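Local coordinates for MNMC2 (Aquifex aeolicus, PDB 3VYW), which transfers methyl groups from S-adenosylmethionine to tRNA, acting in wobble-uridine modification without the oxidase domain to which such enzymes are usually fused, at residues A[145-148]-A[149-152]. Residues are numbered along the deposited sequence; the frame is centred on the assembly and turned at random.
Sequences EPYR and EIHE
Y147 and R148 give their backbone carbonyls to H151 and E152 at the first turn of α-helix 148-157. This helix follows strand 126-133 in the Rossmann-like methyltransferase domain, and a cis peptide between E145 and P146 lies just ahead of it. H151 N donates to Y147 O at 3.1 Å. E152 N donates to R148 O at 3.2 Å, with a nearly straight N-H...O angle of 166°.

The tight side holds Y147, I150 and H151. I150 turns its CG2 branch back toward the start of the helix, where the methyl is modelled 3.0 Å from Y147 O, closer than a normal contact and so doubtful in detail. It also sits at the edge of the Y147 ring, near the ring plane, and meets Y147 CB at 4.1 Å. The Y147 ring leads away onto V113 and K116 of helix 109-121, and its OH is hydrogen-bonded to H117. H151 has CG anti to its backbone N (chi1 -163°), which directs the imidazole away from the turn. Its NE2 is bonded to L107 O, and its ring meets that of Y109. L107 and Y109 both bind S-adenosylmethionine, whose bound molecule is about 7 Å from the H151 side chain.

The loose side is charged and largely exposed. E145 and E149 cross with their carboxylate planes 73° apart. E145 OE2 comes within 3.5 Å of E149 OE1, a like-charge approach that may raise the proton affinity of one of them. E145 OE1 also faces R148 N, but that bond is modelled too short to trust in detail. R148 and E152 run side by side in the same direction without forming a salt bridge. E152 OE1 rests 3.4 Å from R148 CG, while R148 NE stays 4.1 Å from the same oxygen.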
# COMPACT_ATOMS: atom_id res chain seq x y z
N GLU A 145 21.42 -13.27 2.05
CA GLU A 145 21.11 -14.19 3.12
C GLU A 145 20.98 -13.39 4.37
O GLU A 145 21.62 -12.40 4.53
CB GLU A 145 22.16 -15.28 3.27
CG GLU A 145 21.85 -16.61 2.61
CD GLU A 145 20.36 -16.92 2.42
OE1 GLU A 145 19.47 -16.03 2.44
OE2 GLU A 145 20.09 -18.13 2.21
N PRO A 146 20.04 -13.82 5.19
CA PRO A 146 19.48 -15.16 5.17
C PRO A 146 18.11 -15.41 4.53
O PRO A 146 17.49 -16.40 4.78
CB PRO A 146 19.33 -15.45 6.64
CG PRO A 146 18.97 -14.15 7.18
CD PRO A 146 19.86 -13.19 6.49
N TYR A 147 17.67 -14.49 3.72
CA TYR A 147 16.43 -14.53 3.00
C TYR A 147 16.50 -14.91 1.55
O TYR A 147 15.52 -14.89 0.90
CB TYR A 147 15.73 -13.19 3.12
CG TYR A 147 15.45 -12.81 4.51
CD1 TYR A 147 16.35 -12.08 5.23
CD2 TYR A 147 14.29 -13.17 5.11
CE1 TYR A 147 16.10 -11.72 6.53
CE2 TYR A 147 14.03 -12.82 6.41
CZ TYR A 147 14.95 -12.10 7.10
OH TYR A 147 14.70 -11.76 8.36
N ARG A 148 17.67 -15.21 1.04
CA ARG A 148 17.81 -15.56 -0.36
C ARG A 148 17.15 -16.82 -0.82
O ARG A 148 16.66 -16.87 -1.89
CB ARG A 148 19.24 -15.66 -0.75
CG ARG A 148 19.40 -16.69 -1.82
CD ARG A 148 20.80 -16.76 -2.34
NE ARG A 148 21.26 -15.41 -2.58
CZ ARG A 148 22.44 -14.95 -2.23
NH1 ARG A 148 23.32 -15.74 -1.64
NH2 ARG A 148 22.75 -13.69 -2.49
N GLU A 149 17.20 -17.86 -0.02
CA GLU A 149 16.62 -19.13 -0.37
C GLU A 149 15.13 -19.08 -0.49
O GLU A 149 14.54 -19.65 -1.37
CB GLU A 149 16.91 -20.12 0.72
CG GLU A 149 17.64 -21.33 0.26
CD GLU A 149 19.10 -21.06 0.04
OE1 GLU A 149 19.91 -21.37 0.93
OE2 GLU A 149 19.45 -20.54 -1.03
N ILE A 150 14.55 -18.43 0.49
CA ILE A 150 13.13 -18.21 0.59
C ILE A 150 12.61 -17.30 -0.49
O ILE A 150 11.53 -17.49 -0.97
CB ILE A 150 12.79 -17.69 1.97
CG1 ILE A 150 11.33 -17.87 2.26
CG2 ILE A 150 13.13 -16.24 2.08
CD1 ILE A 150 10.82 -19.21 1.85
N HIS A 151 13.35 -16.28 -0.83
CA HIS A 151 12.95 -15.42 -1.89
C HIS A 151 12.90 -16.05 -3.25
O HIS A 151 11.98 -15.84 -4.00
CB HIS A 151 13.82 -14.20 -1.91
CG HIS A 151 13.25 -13.07 -2.69
ND1 HIS A 151 14.00 -12.23 -3.37
CD2 HIS A 151 11.96 -12.70 -2.91
CE1 HIS A 151 13.23 -11.35 -3.97
NE2 HIS A 151 11.98 -11.65 -3.69
N GLU A 152 13.92 -16.82 -3.57
CA GLU A 152 13.99 -17.56 -4.81
C GLU A 152 12.91 -18.58 -4.88
O GLU A 152 12.37 -18.83 -5.90
CB GLU A 152 15.36 -18.18 -5.00
CG GLU A 152 16.42 -17.17 -5.36
CD GLU A 152 17.74 -17.77 -5.68
OE1 GLU A 152 18.76 -17.34 -5.12
OE2 GLU A 152 17.76 -18.68 -6.51